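PDB 3I0P: malate dehydrogenase from Entamoeba histolytica, which probably catalyses the NAD-dependent interconversion of malate and oxaloacetate, as a member of the malate/L-lactate dehydrogenase family. Local coordinates for residues V35-I40 with A127-L132; L166-P171 with F176-D181. One frame throughout, in Å; residues are numbered along the deposited sequence.

Contact 1. Residues V35-I40 with A127-L132; sequences VRDTLI and AGYYSL. With NAD (nicotinamide-adenine-dinucleotide), chain B.
T38 sets its CB over one face of the Y129 ring: CB is 3.5 Å from the ring centroid and close to the ring normal, a CH-pi contact. This is a helix-on-helix crossing in the malate/L-lactate dehydrogenase fold, joining helix 29-45 to helix 127-136. The axes of the two short segments come within 9.9 Å at an angle of 110°, and T38 and Y129 fill the crossing point. CG2 of T38 lies over the same face, toward the rim, 3.4 Å from Y129 CE2, while the two side chains run at about a right angle to each other. Y129 reaches across because its CG is anti to the backbone N (chi1 177°), and this carries the phenol oxygen along the neighbouring helix to the CB of D37, 3.6 Å from Y129 OH. The carboxylate of D37 turns back along its own helix to a salt bridge in which R36 NE donates to D37 OD1 at 2.9 Å; OD1 lies in the guanidinium plane and is met on its anti side, well out of the carboxylate plane.

Y130, next along the helix, turns a face to Y129 CD2, which sits 3.7 Å above the Y130 plane, offset toward the rim, and places its own CD1 at the edge of the Y129 ring, in plane. The Y130 hydroxyl passes near T38 OG1 without bonding to it; its hydrogen bond goes to F124 O, and its ring stacks on that of F124. T38 also touches H94 of helix 93-111. The backbone N of A127 donates to O2D of the nicotinamide ribose of NAD, 2.9 Å away with an N-H...O angle of 164°.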
loop_
_atom_site.group_PDB
_atom_site.type_symbol
_atom_site.label_atom_id
_atom_site.label_comp_id
_atom_site.label_asym_id
_atom_site.label_seq_id
_atom_site.Cartn_x
_atom_site.Cartn_y
_atom_site.Cartn_z
ATOM N N VAL A 35 -4.596 -18.264 -19.115
ATOM C CA VAL A 35 -4.466 -18.974 -17.841
ATOM C C VAL A 35 -3.116 -19.657 -17.672
ATOM O O VAL A 35 -2.505 -19.567 -16.603
ATOM C CB VAL A 35 -5.597 -20.013 -17.671
ATOM C CG1 VAL A 35 -5.335 -20.967 -16.496
ATOM C CG2 VAL A 35 -6.925 -19.299 -17.519
ATOM N N ARG A 36 -2.641 -20.340 -18.711
ATOM C CA ARG A 36 -1.375 -21.030 -18.598
ATOM C C ARG A 36 -0.215 -20.036 -18.533
ATOM O O ARG A 36 0.764 -20.295 -17.838
ATOM C CB ARG A 36 -1.201 -22.079 -19.707
ATOM C CG ARG A 36 -0.820 -21.542 -21.070
ATOM C CD ARG A 36 0.684 -21.501 -21.258
ATOM N NE ARG A 36 1.008 -20.819 -22.506
ATOM C CZ ARG A 36 1.129 -21.430 -23.678
ATOM N NH1 ARG A 36 0.961 -22.737 -23.764
ATOM N NH2 ARG A 36 1.424 -20.740 -24.767
ATOM N N ASP A 37 -0.335 -18.902 -19.233
ATOM C CA ASP A 37 0.686 -17.846 -19.176
ATOM C C ASP A 37 0.864 -17.322 -17.752
ATOM O O ASP A 37 1.991 -17.178 -17.276
ATOM C CB ASP A 37 0.350 -16.677 -20.100
ATOM C CG ASP A 37 0.730 -16.932 -21.551
ATOM O OD1 ASP A 37 1.308 -17.991 -21.877
ATOM O OD2 ASP A 37 0.447 -16.038 -22.377
ATOM N N THR A 38 -0.245 -17.056 -17.066
ATOM C CA THR A 38 -0.138 -16.504 -15.720
ATOM C C THR A 38 0.146 -17.591 -14.699
ATOM O O THR A 38 0.717 -17.308 -13.650
ATOM C CB THR A 38 -1.346 -15.617 -15.276
ATOM O OG1 THR A 38 -2.013 -16.225 -14.179
ATOM C CG2 THR A 38 -2.329 -15.353 -16.392
ATOM N N LEU A 39 -0.226 -18.831 -15.001
ATOM C CA LEU A 39 0.185 -19.941 -14.143
ATOM C C LEU A 39 1.681 -20.207 -14.276
ATOM O O LEU A 39 2.382 -20.229 -13.264
ATOM C CB LEU A 39 -0.649 -21.204 -14.376
ATOM C CG LEU A 39 -2.105 -21.064 -13.920
ATOM C CD1 LEU A 39 -2.833 -22.391 -13.958
ATOM C CD2 LEU A 39 -2.154 -20.472 -12.510
ATOM N N ILE A 40 2.181 -20.370 -15.504
ATOM C CA ILE A 40 3.621 -20.576 -15.700
ATOM C C ILE A 40 4.461 -19.401 -15.169
ATOM O O ILE A 40 5.523 -19.620 -14.606
ATOM C CB ILE A 40 4.006 -20.921 -17.175
ATOM C CG1 ILE A 40 5.426 -21.501 -17.239
ATOM C CG2 ILE A 40 3.898 -19.706 -18.088
ATOM C CD1 ILE A 40 5.528 -22.937 -16.838
ATOM N N ALA A 127 -0.739 -11.915 -8.146
ATOM C CA ALA A 127 -1.150 -10.534 -8.407
ATOM C C ALA A 127 -0.121 -9.851 -9.303
ATOM O O ALA A 127 -0.475 -9.098 -10.218
ATOM C CB ALA A 127 -1.349 -9.763 -7.107
ATOM N N GLY A 128 1.150 -10.160 -9.048
ATOM C CA GLY A 128 2.275 -9.582 -9.769
ATOM C C GLY A 128 2.184 -9.694 -11.270
ATOM O O GLY A 128 2.766 -8.874 -11.975
ATOM N N TYR A 129 1.453 -10.687 -11.771
ATOM C CA TYR A 129 1.386 -10.933 -13.215
ATOM C C TYR A 129 0.753 -9.756 -13.935
ATOM O O TYR A 129 1.256 -9.293 -14.953
ATOM C CB TYR A 129 0.609 -12.219 -13.531
ATOM C CG TYR A 129 0.437 -12.479 -15.018
ATOM C CD1 TYR A 129 1.476 -13.024 -15.772
ATOM C CD2 TYR A 129 -0.757 -12.161 -15.676
ATOM C CE1 TYR A 129 1.336 -13.260 -17.141
ATOM C CE2 TYR A 129 -0.909 -12.385 -17.050
ATOM C CZ TYR A 129 0.140 -12.943 -17.769
ATOM O OH TYR A 129 0.010 -13.187 -19.119
ATOM N N TYR A 130 -0.358 -9.276 -13.392
ATOM C CA TYR A 130 -1.113 -8.193 -14.013
ATOM C C TYR A 130 -0.352 -6.869 -13.930
ATOM O O TYR A 130 -0.392 -6.064 -14.858
ATOM C CB TYR A 130 -2.524 -8.132 -13.411
ATOM C CG TYR A 130 -3.124 -9.514 -13.382
ATOM C CD1 TYR A 130 -3.748 -10.059 -14.517
ATOM C CD2 TYR A 130 -2.995 -10.314 -12.251
ATOM C CE1 TYR A 130 -4.246 -11.355 -14.502
ATOM C CE2 TYR A 130 -3.492 -11.601 -12.226
ATOM C CZ TYR A 130 -4.115 -12.118 -13.346
ATOM O OH TYR A 130 -4.604 -13.399 -13.281
ATOM N N SER A 131 0.377 -6.672 -12.836
ATOM C CA SER A 131 1.222 -5.492 -12.695
ATOM C C SER A 131 2.371 -5.515 -13.698
ATOM O O SER A 131 2.753 -4.473 -14.232
ATOM C CB SER A 131 1.748 -5.354 -11.262
ATOM O OG SER A 131 0.720 -4.862 -10.410
ATOM N N LEU A 132 2.908 -6.705 -13.963
ATOM C CA LEU A 132 3.967 -6.852 -14.956
ATOM C C LEU A 132 3.492 -6.455 -16.358
ATOM O O LEU A 132 4.236 -5.833 -17.110
ATOM C CB LEU A 132 4.536 -8.273 -14.958
ATOM C CG LEU A 132 5.395 -8.696 -13.763
ATOM C CD1 LEU A 132 5.632 -10.195 -13.789
ATOM C CD2 LEU A 132 6.720 -7.950 -13.714
HETATM P PA NAD B . 6.487 -12.698 -0.163
HETATM O O1A NAD B . 7.128 -13.887 -0.837
HETATM O O2A NAD B . 6.560 -12.598 1.327
HETATM O O5B NAD B . 7.157 -11.394 -0.823
HETATM C C5B NAD B . 7.229 -11.269 -2.255
HETATM C C4B NAD B . 7.568 -9.841 -2.703
HETATM O O4B NAD B . 8.535 -9.225 -1.844
HETATM C C3B NAD B . 8.189 -9.801 -4.085
HETATM O O3B NAD B . 7.825 -8.558 -4.709
HETATM C C2B NAD B . 9.677 -9.834 -3.813
HETATM O O2B NAD B . 10.419 -9.231 -4.873
HETATM C C1B NAD B . 9.769 -9.007 -2.546
HETATM N N9A NAD B . 10.923 -9.339 -1.661
HETATM C C8A NAD B . 11.159 -10.504 -1.040
HETATM N N7A NAD B . 12.289 -10.377 -0.310
HETATM C C5A NAD B . 12.754 -9.116 -0.471
HETATM C C6A NAD B . 13.855 -8.405 0.017
HETATM N N6A NAD B . 14.752 -8.985 0.850
HETATM N N1A NAD B . 14.040 -7.115 -0.356
HETATM C C2A NAD B . 13.177 -6.512 -1.185
HETATM N N3A NAD B . 12.111 -7.168 -1.662
HETATM C C4A NAD B . 11.881 -8.468 -1.323
HETATM O O3 NAD B . 4.945 -12.518 -0.647
HETATM P PN NAD B . 3.657 -13.456 -0.312
HETATM O O1N NAD B . 2.704 -12.625 0.513
HETATM O O2N NAD B . 4.103 -14.815 0.170
HETATM O O5D NAD B . 2.976 -13.680 -1.745
HETATM C C5D NAD B . 3.479 -14.663 -2.655
HETATM C C4D NAD B . 2.561 -14.783 -3.869
HETATM O O4D NAD B . 1.267 -15.248 -3.475
HETATM C C3D NAD B . 2.344 -13.445 -4.563
HETATM O O3D NAD B . 2.705 -13.600 -5.943
HETATM C C2D NAD B . 0.863 -13.120 -4.367
HETATM O O2D NAD B . 0.216 -12.465 -5.473
HETATM C C1D NAD B . 0.270 -14.498 -4.178
HETATM N N1N NAD B . -1.008 -14.453 -3.471
HETATM C C2N NAD B . -2.142 -14.589 -4.195
HETATM C C3N NAD B . -3.388 -14.554 -3.562
HETATM C C7N NAD B . -4.660 -14.701 -4.350
HETATM O O7N NAD B . -5.731 -14.669 -3.755
HETATM N N7N NAD B . -4.597 -14.864 -5.669
HETATM C C4N NAD B . -3.444 -14.378 -2.177
HETATM C C5N NAD B . -2.255 -14.230 -1.455
HETATM C C6N NAD B . -1.038 -14.275 -2.133
#

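Contact 2. Residues L166-P171 with F176-D181; sequences LAIGIP and FPYCFD. With NAD (nicotinamide-adenine-dinucleotide), chain B.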
loop_
_atom_site.group_PDB
_atom_site.type_symbol
_atom_site.label_atom_id
_atom_site.label_comp_id
_atom_site.label_asym_id
_atom_site.label_seq_id
_atom_site.Cartn_x
_atom_site.Cartn_y
_atom_site.Cartn_z
ATOM N N LEU A 166 -1.540 -7.254 -2.835
ATOM C CA LEU A 166 -1.383 -6.030 -3.589
ATOM C C LEU A 166 -0.116 -6.207 -4.401
ATOM O O LEU A 166 0.912 -6.620 -3.867
ATOM C CB LEU A 166 -1.229 -4.860 -2.622
ATOM C CG LEU A 166 -1.066 -3.446 -3.159
ATOM C CD1 LEU A 166 -2.318 -3.010 -3.909
ATOM C CD2 LEU A 166 -0.773 -2.506 -1.986
ATOM N N ALA A 167 -0.199 -5.934 -5.697
ATOM C CA ALA A 167 0.977 -5.955 -6.559
ATOM C C ALA A 167 1.152 -4.598 -7.217
ATOM O O ALA A 167 0.166 -3.955 -7.584
ATOM C CB ALA A 167 0.872 -7.034 -7.593
ATOM N N ILE A 168 2.408 -4.166 -7.335
ATOM C CA ILE A 168 2.765 -2.879 -7.928
ATOM C C ILE A 168 3.921 -3.091 -8.891
ATOM O O ILE A 168 5.015 -3.497 -8.472
ATOM C CB ILE A 168 3.210 -1.851 -6.856
ATOM C CG1 ILE A 168 2.132 -1.668 -5.792
ATOM C CG2 ILE A 168 3.576 -0.508 -7.503
ATOM C CD1 ILE A 168 2.690 -1.279 -4.448
ATOM N N GLY A 169 3.673 -2.833 -10.175
ATOM C CA GLY A 169 4.699 -2.980 -11.212
ATOM C C GLY A 169 5.134 -1.629 -11.748
ATOM O O GLY A 169 4.303 -0.823 -12.157
ATOM N N ILE A 170 6.436 -1.370 -11.737
ATOM C CA ILE A 170 6.961 -0.076 -12.158
ATOM C C ILE A 170 8.117 -0.264 -13.138
ATOM O O ILE A 170 9.070 -1.004 -12.841
ATOM C CB ILE A 170 7.424 0.772 -10.936
ATOM C CG1 ILE A 170 6.217 1.166 -10.069
ATOM C CG2 ILE A 170 8.227 2.004 -11.394
ATOM C CD1 ILE A 170 6.556 1.611 -8.677
ATOM N N PRO A 171 8.046 0.399 -14.311
ATOM C CA PRO A 171 9.133 0.301 -15.292
ATOM C C PRO A 171 10.499 0.663 -14.691
ATOM O O PRO A 171 10.596 1.558 -13.837
ATOM C CB PRO A 171 8.725 1.308 -16.366
ATOM C CG PRO A 171 7.254 1.380 -16.270
ATOM C CD PRO A 171 6.930 1.222 -14.812
ATOM N N PHE A 176 14.922 -6.261 -15.218
ATOM C CA PHE A 176 13.606 -6.612 -14.690
ATOM C C PHE A 176 12.981 -5.343 -14.129
ATOM O O PHE A 176 13.704 -4.475 -13.640
ATOM C CB PHE A 176 13.749 -7.643 -13.562
ATOM C CG PHE A 176 14.725 -7.234 -12.488
ATOM C CD1 PHE A 176 14.277 -6.640 -11.314
ATOM C CD2 PHE A 176 16.100 -7.419 -12.666
ATOM C CE1 PHE A 176 15.182 -6.251 -10.324
ATOM C CE2 PHE A 176 16.999 -7.035 -11.692
ATOM C CZ PHE A 176 16.545 -6.451 -10.518
ATOM N N PRO A 177 11.639 -5.222 -14.192
ATOM C CA PRO A 177 10.984 -4.061 -13.571
ATOM C C PRO A 177 10.938 -4.183 -12.056
ATOM O O PRO A 177 11.150 -5.279 -11.514
ATOM C CB PRO A 177 9.559 -4.130 -14.122
ATOM C CG PRO A 177 9.352 -5.563 -14.424
ATOM C CD PRO A 177 10.676 -6.066 -14.921
ATOM N N TYR A 178 10.679 -3.070 -11.376
ATOM C CA TYR A 178 10.302 -3.127 -9.983
ATOM C C TYR A 178 8.965 -3.843 -9.945
ATOM O O TYR A 178 8.051 -3.516 -10.714
ATOM C CB TYR A 178 10.167 -1.711 -9.421
ATOM C CG TYR A 178 9.451 -1.599 -8.079
ATOM C CD1 TYR A 178 10.164 -1.367 -6.908
ATOM C CD2 TYR A 178 8.062 -1.686 -7.994
ATOM C CE1 TYR A 178 9.508 -1.249 -5.684
ATOM C CE2 TYR A 178 7.407 -1.572 -6.783
ATOM C CZ TYR A 178 8.129 -1.352 -5.634
ATOM O OH TYR A 178 7.473 -1.239 -4.429
ATOM N N CYS A 179 8.843 -4.828 -9.070
ATOM C CA CYS A 179 7.577 -5.509 -8.908
ATOM C C CYS A 179 7.376 -5.977 -7.496
ATOM O O CYS A 179 7.861 -7.051 -7.113
ATOM C CB CYS A 179 7.453 -6.703 -9.851
ATOM S SG CYS A 179 5.783 -7.388 -9.853
ATOM N N PHE A 180 6.655 -5.180 -6.712
ATOM C CA PHE A 180 6.196 -5.688 -5.435
ATOM C C PHE A 180 4.958 -6.545 -5.672
ATOM O O PHE A 180 4.079 -6.185 -6.459
ATOM C CB PHE A 180 5.907 -4.594 -4.415
ATOM C CG PHE A 180 5.310 -5.131 -3.151
ATOM C CD1 PHE A 180 6.063 -5.931 -2.305
ATOM C CD2 PHE A 180 3.975 -4.905 -2.845
ATOM C CE1 PHE A 180 5.511 -6.461 -1.156
ATOM C CE2 PHE A 180 3.413 -5.432 -1.678
ATOM C CZ PHE A 180 4.183 -6.209 -0.839
ATOM N N ASP A 181 4.913 -7.689 -5.002
ATOM C CA ASP A 181 3.821 -8.625 -5.169
ATOM C C ASP A 181 3.696 -9.481 -3.927
ATOM O O ASP A 181 4.529 -10.340 -3.678
ATOM C CB ASP A 181 4.060 -9.503 -6.397
ATOM C CG ASP A 181 2.972 -10.535 -6.593
ATOM O OD1 ASP A 181 1.843 -10.331 -6.082
ATOM O OD2 ASP A 181 3.250 -11.549 -7.271
HETATM P PA NAD B . 6.487 -12.698 -0.163
HETATM O O1A NAD B . 7.128 -13.887 -0.837
HETATM O O2A NAD B . 6.560 -12.598 1.327
HETATM O O5B NAD B . 7.157 -11.394 -0.823
HETATM C C5B NAD B . 7.229 -11.269 -2.255
HETATM C C4B NAD B . 7.568 -9.841 -2.703
HETATM O O4B NAD B . 8.535 -9.225 -1.844
HETATM C C3B NAD B . 8.189 -9.801 -4.085
HETATM O O3B NAD B . 7.825 -8.558 -4.709
HETATM C C2B NAD B . 9.677 -9.834 -3.813
HETATM O O2B NAD B . 10.419 -9.231 -4.873
HETATM C C1B NAD B . 9.769 -9.007 -2.546
HETATM N N9A NAD B . 10.923 -9.339 -1.661
HETATM C C8A NAD B . 11.159 -10.504 -1.040
HETATM N N7A NAD B . 12.289 -10.377 -0.310
HETATM C C5A NAD B . 12.754 -9.116 -0.471
HETATM C C6A NAD B . 13.855 -8.405 0.017
HETATM N N6A NAD B . 14.752 -8.985 0.850
HETATM N N1A NAD B . 14.040 -7.115 -0.356
HETATM C C2A NAD B . 13.177 -6.512 -1.185
HETATM N N3A NAD B . 12.111 -7.168 -1.662
HETATM C C4A NAD B . 11.881 -8.468 -1.323
HETATM O O3 NAD B . 4.945 -12.518 -0.647
HETATM P PN NAD B . 3.657 -13.456 -0.312
HETATM O O1N NAD B . 2.704 -12.625 0.513
HETATM O O2N NAD B . 4.103 -14.815 0.170
HETATM O O5D NAD B . 2.976 -13.680 -1.745
HETATM C C5D NAD B . 3.479 -14.663 -2.655
HETATM C C4D NAD B . 2.561 -14.783 -3.869
HETATM O O4D NAD B . 1.267 -15.248 -3.475
HETATM C C3D NAD B . 2.344 -13.445 -4.563
HETATM O O3D NAD B . 2.705 -13.600 -5.943
HETATM C C2D NAD B . 0.863 -13.120 -4.367
HETATM O O2D NAD B . 0.216 -12.465 -5.473
HETATM C C1D NAD B . 0.270 -14.498 -4.178
HETATM N N1N NAD B . -1.008 -14.453 -3.471
HETATM C C2N NAD B . -2.142 -14.589 -4.195
HETATM C C3N NAD B . -3.388 -14.554 -3.562
HETATM C C7N NAD B . -4.660 -14.701 -4.350
HETATM O O7N NAD B . -5.731 -14.669 -3.755
HETATM N N7N NAD B . -4.597 -14.864 -5.669
HETATM C C4N NAD B . -3.444 -14.378 -2.177
HETATM C C5N NAD B . -2.255 -14.230 -1.455
HETATM C C6N NAD B . -1.038 -14.275 -2.133
#
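I170 and Y178 run alongside each other in the same direction on one face of the sheet, with I170 CD1 3.7 Å from Y178 CD2. One pair along, I168 is shared between two aromatics: its CG2 approaches Y178 CE2, and its CD1 comes within 4.2 Å of F180 CD2 as the two side chains pass at a slant. With CG anti to the backbone N (chi1 166°), the Y178 ring runs back over the strand opposite, along I170 and toward I168. The second subunit covers this face, setting F253 on I168 and I256 on I170, and the hydroxyl of Y178 bonds to C249 O of that subunit.

The backbones beneath form an antiparallel beta hairpin. I168 with F180 and I170 with Y178 are its hydrogen-bonded pairs; I168 N to F180 O spans 2.8 Å and I170 N to Y178 O is nearly straight at 171°, whereas the return bond from Y178 N is weak. G169 with C179 and A167 with D181 are the non-hydrogen-bonded pairs between and beyond them.

On the outer side of strand 178-182, C179 O and D181 N each make a weak bond to O3B of the adenine ribose of NAD. D181, turned to the other face with A167, receives both hydroxyls of the nicotinamide ribose in its carboxylate: O2D on OD1 at 2.8 Å and O3D on OD2.

In the fold
Both segments of contact 1 precede those of contact 2 in the sequence, and the centres of the two contacts lie 12 Å apart. Helix 127-136 joins them: it meets helix 29-45 on one side and, through S131 and L132, packs against the hairpin 166-170/178-182 on the other. That hairpin ends the seven-stranded mixed sheet within this chain, with 178-182 outermost and strand 139-145 next to 166-170. G128 N probably donates a hydrogen bond to D181 OD2. Helix and strand thus converge on the nicotinamide ribose of one NAD, to which the second subunit adds H245, K246 and E240, consistent with cofactor binding that depends on the dimer.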